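Local coordinates for protein enoyl-CoA hydratase (Mycobacterium avium subsp. paratuberculosis, PDB 4LK5) that probably acts as an enoyl-CoA hydratase of the crotonase family, adding water across the double bond of 2-enoyl-CoA thioesters, at residues A177-A182 and D255-R260; V143-A148 and A160-A165. All coordinates share one frame; numbering follows the deposited sequence.

Interaction 1: residues A177-A182 and D255-R260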
ATOM      1  N   ALA C 177       2.169  14.198  -3.996  1.00 31.50           N
ATOM      2  CA  ALA C 177       3.148  13.129  -3.919  1.00 33.32           C
ATOM      3  C   ALA C 177       3.307  12.488  -2.506  1.00 35.82           C
ATOM      4  O   ALA C 177       3.560  11.282  -2.424  1.00 38.06           O
ATOM      5  CB  ALA C 177       4.500  13.618  -4.416  1.00 32.05           C
ATOM      6  N   SER C 178       3.146  13.264  -1.421  1.00 34.73           N
ATOM      7  CA  SER C 178       3.155  12.695  -0.044  1.00 36.09           C
ATOM      8  C   SER C 178       2.013  11.670   0.246  1.00 36.60           C
ATOM      9  O   SER C 178       2.129  10.838   1.155  1.00 33.35           O
ATOM     10  CB  SER C 178       3.205  13.794   1.028  1.00 40.01           C
ATOM     11  OG  SER C 178       2.054  14.624   1.027  1.00 40.75           O
ATOM     12  N   ALA C 179       0.955  11.689  -0.572  1.00 35.18           N
ATOM     13  CA  ALA C 179      -0.145  10.729  -0.484  1.00 31.45           C
ATOM     14  C   ALA C 179      -0.117   9.783  -1.669  1.00 32.21           C
ATOM     15  O   ALA C 179      -0.261   8.556  -1.509  1.00 34.74           O
ATOM     16  CB  ALA C 179      -1.461  11.471  -0.456  1.00 29.82           C
ATOM     17  N   LEU C 180       0.098  10.338  -2.859  1.00 32.67           N
ATOM     18  CA  LEU C 180      -0.046   9.571  -4.111  1.00 33.21           C
ATOM     19  C   LEU C 180       0.987   8.459  -4.335  1.00 31.02           C
ATOM     20  O   LEU C 180       0.643   7.368  -4.765  1.00 31.40           O
ATOM     21  CB  LEU C 180      -0.020  10.500  -5.310  1.00 32.16           C
ATOM     22  CG  LEU C 180      -1.247  11.412  -5.392  1.00 34.05           C
ATOM     23  CD1 LEU C 180      -1.035  12.556  -6.350  1.00 33.50           C
ATOM     24  CD2 LEU C 180      -2.447  10.631  -5.855  1.00 34.82           C
ATOM     25  N   VAL C 181       2.249   8.729  -4.086  1.00 25.60           N
ATOM     26  CA  VAL C 181       3.208   7.667  -4.197  1.00 27.19           C
ATOM     27  C   VAL C 181       2.953   6.466  -3.225  1.00 27.27           C
ATOM     28  O   VAL C 181       2.903   5.302  -3.654  1.00 25.10           O
ATOM     29  CB  VAL C 181       4.610   8.215  -4.007  1.00 28.49           C
ATOM     30  CG1 VAL C 181       5.638   7.127  -4.208  1.00 28.53           C
ATOM     31  CG2 VAL C 181       4.841   9.341  -5.005  1.00 30.27           C
ATOM     32  N   ALA C 182       2.757   6.739  -1.949  1.00 26.47           N
ATOM     33  CA  ALA C 182       2.494   5.684  -0.954  1.00 27.86           C
ATOM     34  C   ALA C 182       1.219   4.921  -1.263  1.00 29.34           C
ATOM     35  O   ALA C 182       1.141   3.724  -1.028  1.00 36.03           O
ATOM     36  CB  ALA C 182       2.375   6.286   0.427  1.00 28.35           C
ATOM     37  N   ASP C 255      -6.412  15.590  -0.129  1.00 35.66           N
ATOM     38  CA  ASP C 255      -6.691  16.977   0.263  1.00 38.30           C
ATOM     39  C   ASP C 255      -5.840  17.542   1.448  1.00 37.86           C
ATOM     40  O   ASP C 255      -5.257  18.646   1.344  1.00 37.75           O
ATOM     41  CB  ASP C 255      -8.186  17.188   0.526  1.00 36.49           C
ATOM     42  CG  ASP C 255      -8.963  17.554  -0.761  1.00 41.04           C
ATOM     43  OD1 ASP C 255      -8.314  17.967  -1.757  1.00 38.69           O
ATOM     44  OD2 ASP C 255     -10.221  17.410  -0.779  1.00 41.32           O
ATOM     45  N   PRO C 256      -5.811  16.818   2.571  1.00 34.38           N
ATOM     46  CA  PRO C 256      -4.929  17.200   3.654  1.00 31.03           C
ATOM     47  C   PRO C 256      -3.471  17.278   3.201  1.00 31.40           C
ATOM     48  O   PRO C 256      -2.745  18.195   3.578  1.00 32.94           O
ATOM     49  CB  PRO C 256      -5.111  16.077   4.663  1.00 31.87           C
ATOM     50  CG  PRO C 256      -6.464  15.484   4.377  1.00 33.35           C
ATOM     51  CD  PRO C 256      -6.699  15.683   2.922  1.00 34.57           C
ATOM     52  N   ALA C 257      -3.043  16.336   2.382  1.00 27.69           N
ATOM     53  CA  ALA C 257      -1.700  16.395   1.870  1.00 27.68           C
ATOM     54  C   ALA C 257      -1.469  17.680   1.114  1.00 30.52           C
ATOM     55  O   ALA C 257      -0.463  18.348   1.359  1.00 33.39           O
ATOM     56  CB  ALA C 257      -1.396  15.201   0.978  1.00 26.76           C
ATOM     57  N   LEU C 258      -2.387  18.038   0.212  1.00 31.64           N
ATOM     58  CA  LEU C 258      -2.208  19.218  -0.620  1.00 33.53           C
ATOM     59  C   LEU C 258      -2.104  20.465   0.213  1.00 36.69           C
ATOM     60  O   LEU C 258      -1.344  21.362  -0.108  1.00 39.95           O
ATOM     61  CB  LEU C 258      -3.336  19.390  -1.612  1.00 32.73           C
ATOM     62  CG  LEU C 258      -3.321  18.304  -2.667  1.00 32.78           C
ATOM     63  CD1 LEU C 258      -4.654  18.323  -3.414  1.00 33.12           C
ATOM     64  CD2 LEU C 258      -2.135  18.398  -3.601  1.00 30.85           C
ATOM     65  N   GLN C 259      -2.844  20.501   1.301  1.00 37.98           N
ATOM     66  CA  GLN C 259      -2.791  21.620   2.212  1.00 39.20           C
ATOM     67  C   GLN C 259      -1.429  21.680   2.872  1.00 39.57           C
ATOM     68  O   GLN C 259      -0.809  22.746   2.911  1.00 41.49           O
ATOM     69  CB  GLN C 259      -3.891  21.460   3.270  1.00 41.07           C
ATOM     70  CG  GLN C 259      -4.013  22.633   4.224  1.00 45.00           C
ATOM     71  CD  GLN C 259      -4.185  23.984   3.499  1.00 47.79           C
ATOM     72  OE1 GLN C 259      -5.206  24.213   2.840  1.00 43.37           O
ATOM     73  NE2 GLN C 259      -3.179  24.880   3.624  1.00 43.08           N
ATOM     74  N   ARG C 260      -0.946  20.539   3.384  1.00 37.94           N
ATOM     75  CA  ARG C 260       0.315  20.516   4.137  1.00 36.08           C
ATOM     76  C   ARG C 260       1.431  20.932   3.251  1.00 34.77           C
ATOM     77  O   ARG C 260       2.345  21.562   3.701  1.00 33.60           O
ATOM     78  CB  ARG C 260       0.716  19.138   4.606  1.00 42.78           C
ATOM     79  CG  ARG C 260       0.039  18.622   5.839  1.00 47.28           C
ATOM     80  CD  ARG C 260       0.285  17.133   5.972  1.00 46.24           C
ATOM     81  NE  ARG C 260      -0.888  16.572   6.611  1.00 52.08           N
ATOM     82  CZ  ARG C 260      -1.654  15.583   6.158  1.00 48.21           C
ATOM     83  NH1 ARG C 260      -1.405  14.890   5.030  1.00 45.47           N
ATOM     84  NH2 ARG C 260      -2.689  15.267   6.903  1.00 50.54           N
TER
HETATM   85  O   HOH W   1       1.086  14.701   3.625  1.00 35.48           O
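A257 meets S178 and A179 where two helices of the crotonase-like fold, 177-185 and the long 254-269 in the C-terminal helical region, lie against each other. It is a good example of how small side chains bring helices close: the backbones approach to 6.3 Å between A179 CA and A257 CA. In the tight part, A257 CB is touched by both S178 and A179, from directions about a right angle apart. A257 CB touches A179 CB at 4.0 Å, methyl against methyl, while S178 OG comes to 3.5 Å from A257 CB, the C-O bond of the serine pointing roughly toward the alanine methyl. With chi1 at 64°, OG lies between the backbone N and the carbonyl carbon of its own residue, and this rotation aims it at the facing helix. The hydroxyl is not spent on the methyl: it is hydrogen-bonded to E261 on the same helix as A257.

Beside this close-packed spot the contact turns looser. No direct hydrogen bond joins the two segments, and R260 comes no nearer to 177-182 than the 5.3 Å between R260 NH1 and S178 OG. Its side chain bends back along its own helix, where P256 O stands over one face of the guanidinium group, at a height of 3.6 Å above its plane and displaced toward the rim. A second subunit also closes in here, its I246 packing on S178 and its A248 on R260, while at the far end D255 forms a salt bridge with R123. A single water spans the remaining gap between serine and arginine: it accepts from R260 NH1 at 2.9 Å and donates to S178 OG at 2.8 Å.

Interaction 2: residues V143-A148 and A160-A165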
ATOM      1  N   VAL C 143       7.115  17.393  -9.814  1.00 44.97           N
ATOM      2  CA  VAL C 143       5.664  17.328 -10.019  1.00 41.71           C
ATOM      3  C   VAL C 143       5.256  16.621 -11.273  1.00 36.72           C
ATOM      4  O   VAL C 143       4.086  16.345 -11.432  1.00 38.17           O
ATOM      5  CB  VAL C 143       4.950  18.695 -10.106  1.00 44.51           C
ATOM      6  CG1 VAL C 143       4.528  19.146  -8.729  1.00 45.35           C
ATOM      7  CG2 VAL C 143       5.791  19.719 -10.812  1.00 44.15           C
ATOM      8  N   GLY C 144       6.175  16.393 -12.195  1.00 35.46           N
ATOM      9  CA  GLY C 144       5.848  15.599 -13.366  1.00 35.03           C
ATOM     10  C   GLY C 144       5.390  14.227 -12.884  1.00 35.84           C
ATOM     11  O   GLY C 144       4.393  13.662 -13.371  1.00 34.16           O
ATOM     12  N   VAL C 145       6.095  13.725 -11.873  1.00 33.62           N
ATOM     13  CA  VAL C 145       5.786  12.437 -11.301  1.00 34.45           C
ATOM     14  C   VAL C 145       4.448  12.513 -10.596  1.00 36.26           C
ATOM     15  O   VAL C 145       3.607  11.635 -10.781  1.00 35.12           O
ATOM     16  CB  VAL C 145       6.886  11.969 -10.341  1.00 34.07           C
ATOM     17  CG1 VAL C 145       6.451  10.736  -9.598  1.00 35.30           C
ATOM     18  CG2 VAL C 145       8.177  11.691 -11.100  1.00 34.04           C
ATOM     19  N   SER C 146       4.236  13.571  -9.808  1.00 36.66           N
ATOM     20  CA  SER C 146       2.981  13.709  -9.082  1.00 37.29           C
ATOM     21  C   SER C 146       1.821  13.674 -10.032  1.00 35.68           C
ATOM     22  O   SER C 146       0.825  13.011  -9.778  1.00 40.05           O
ATOM     23  CB  SER C 146       2.911  15.000  -8.290  1.00 41.14           C
ATOM     24  OG  SER C 146       4.015  15.109  -7.413  1.00 46.03           O
ATOM     25  N   ILE C 147       1.956  14.362 -11.143  1.00 35.00           N
ATOM     26  CA  ILE C 147       0.891  14.400 -12.143  1.00 35.93           C
ATOM     27  C   ILE C 147       0.599  13.033 -12.710  1.00 34.45           C
ATOM     28  O   ILE C 147      -0.554  12.633 -12.779  1.00 32.63           O
ATOM     29  CB  ILE C 147       1.249  15.412 -13.235  1.00 35.81           C
ATOM     30  CG1 ILE C 147       1.028  16.802 -12.646  1.00 34.45           C
ATOM     31  CG2 ILE C 147       0.439  15.215 -14.493  1.00 34.47           C
ATOM     32  CD1 ILE C 147       1.948  17.806 -13.254  1.00 37.14           C
ATOM     33  N   ALA C 148       1.643  12.317 -13.098  1.00 37.18           N
ATOM     34  CA  ALA C 148       1.500  10.925 -13.523  1.00 38.88           C
ATOM     35  C   ALA C 148       0.775  10.096 -12.504  1.00 40.28           C
ATOM     36  O   ALA C 148      -0.162   9.358 -12.843  1.00 45.70           O
ATOM     37  CB  ALA C 148       2.856  10.292 -13.772  1.00 40.79           C
ATOM     38  N   ALA C 160      11.675   5.234 -19.962  1.00 53.14           N
ATOM     39  CA  ALA C 160      11.222   6.101 -18.887  1.00 45.12           C
ATOM     40  C   ALA C 160      11.876   5.821 -17.568  1.00 41.11           C
ATOM     41  O   ALA C 160      12.296   4.714 -17.298  1.00 42.66           O
ATOM     42  CB  ALA C 160       9.722   5.976 -18.728  1.00 43.04           C
ATOM     43  N   PHE C 161      11.951   6.854 -16.742  1.00 42.83           N
ATOM     44  CA  PHE C 161      12.225   6.690 -15.322  1.00 40.32           C
ATOM     45  C   PHE C 161      11.521   7.758 -14.497  1.00 40.38           C
ATOM     46  O   PHE C 161      11.104   8.795 -15.014  1.00 41.59           O
ATOM     47  CB  PHE C 161      13.721   6.684 -15.009  1.00 42.01           C
ATOM     48  CG  PHE C 161      14.423   7.999 -15.287  1.00 48.53           C
ATOM     49  CD1 PHE C 161      14.362   9.064 -14.357  1.00 48.44           C
ATOM     50  CD2 PHE C 161      15.155   8.183 -16.473  1.00 46.12           C
ATOM     51  CE1 PHE C 161      15.004  10.274 -14.600  1.00 44.78           C
ATOM     52  CE2 PHE C 161      15.800   9.385 -16.708  1.00 49.91           C
ATOM     53  CZ  PHE C 161      15.724  10.432 -15.774  1.00 48.65           C
ATOM     54  N   PHE C 162      11.426   7.484 -13.200  1.00 38.82           N
ATOM     55  CA  PHE C 162      10.753   8.335 -12.272  1.00 38.35           C
ATOM     56  C   PHE C 162      11.698   8.830 -11.191  1.00 41.14           C
ATOM     57  O   PHE C 162      12.541   8.097 -10.683  1.00 40.43           O
ATOM     58  CB  PHE C 162       9.570   7.575 -11.668  1.00 36.69           C
ATOM     59  CG  PHE C 162       8.555   7.168 -12.687  1.00 34.54           C
ATOM     60  CD1 PHE C 162       8.763   6.038 -13.494  1.00 35.99           C
ATOM     61  CD2 PHE C 162       7.427   7.923 -12.895  1.00 34.03           C
ATOM     62  CE1 PHE C 162       7.827   5.665 -14.456  1.00 33.18           C
ATOM     63  CE2 PHE C 162       6.500   7.563 -13.865  1.00 34.21           C
ATOM     64  CZ  PHE C 162       6.705   6.438 -14.650  1.00 32.54           C
HETATM   65  N   MSE C 163      11.570  10.100 -10.842  1.00 43.67           N
HETATM   66  CA  MSE C 163      12.375  10.604  -9.752  1.00 45.33           C
HETATM   67  C   MSE C 163      11.748  11.774  -9.048  1.00 44.35           C
HETATM   68  O   MSE C 163      11.534  12.840  -9.634  1.00 47.26           O
HETATM   69  CB  MSE C 163      13.746  11.018 -10.252  1.00 45.83           C
HETATM   70  CG  MSE C 163      14.489  11.474  -9.007  1.00 50.95           C
HETATM   71 SE   MSE C 163      16.380  11.563  -9.433  1.00 60.17          SE
HETATM   72  CE  MSE C 163      16.135  12.921 -10.843  1.00 55.82           C
ATOM     73  N   LEU C 164      11.478  11.580  -7.763  1.00 41.72           N
ATOM     74  CA  LEU C 164      11.018  12.644  -6.922  1.00 41.08           C
ATOM     75  C   LEU C 164      12.198  13.520  -6.537  1.00 39.04           C
ATOM     76  O   LEU C 164      12.779  13.349  -5.476  1.00 31.77           O
ATOM     77  CB  LEU C 164      10.398  12.059  -5.680  1.00 43.51           C
ATOM     78  CG  LEU C 164       9.079  11.352  -5.907  1.00 45.13           C
ATOM     79  CD1 LEU C 164       8.526  10.996  -4.533  1.00 48.22           C
ATOM     80  CD2 LEU C 164       8.104  12.227  -6.654  1.00 46.23           C
ATOM     81  N   ALA C 165      12.503  14.481  -7.401  1.00 40.53           N
ATOM     82  CA  ALA C 165      13.731  15.282  -7.307  1.00 44.83           C
ATOM     83  C   ALA C 165      13.709  16.343  -6.229  1.00 42.31           C
ATOM     84  O   ALA C 165      14.759  16.815  -5.816  1.00 46.12           O
ATOM     85  CB  ALA C 165      14.030  15.938  -8.651  1.00 48.82           C
TER
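One side chain, V145, makes every close contact between helix 143-148 and the strand segment 160-165, and it does so with three successive residues: F162, M163 and L164. Its two methyl branches divide the work. CG1, anti to the backbone N (chi1 171°), reaches L164, where it meets CD2 at 3.7 Å; the two side chains cross at about a right angle, and V145 CB also comes within 3.9 Å of that same methyl. CG2 instead faces the strand itself. It rests on the backbone of M163, 3.8 Å from M163 N, and comes to 4.2 Å from F162 CD2, lying at the edge of the ring near its plane and not over a face. A turn further along the helix, the methyl of A148 faces the same ring more distantly, with A148 CB 4.6 Å from F162 CE2.

The chain supplies L164 by bending sharply: L164 is the centre of an inverse gamma turn just beyond the strand, and although its CB does not head for the helix, its CD2 end swings round to V145. The side-chain contacts are apolar, and no hydrogen bond crosses the segments. In crotonase relatives the start of the corresponding helix helps to form the oxyanion hole for the thioester carbonyl; V145 lies two residues into this helix. Around the contact, strand 161-163 runs parallel to 139-141, whose A140 also touches V145, and antiparallel to 200-201, while V136 of strand 132-136 packs on F162.

In the fold
After the earlier strands and helices, the chain reaches helix 143-150, passes through strand 153-157 and returns on strand 161-163, where interaction 2 closes a short loop of eleven intervening residues. Only then does interaction 1 open, at helix 177-185; its loop runs through 72 mostly helical residues before helix 254-269 closes it. The two are therefore in series, neither nested nor crossed. In space their centres are 14 Å apart, yet helix 177-185 bridges them: A177 packs on S146, and V181 on L164. The three-stranded sheet, the buried helix 143-150 and the C-terminal helices are thus tied together in succession.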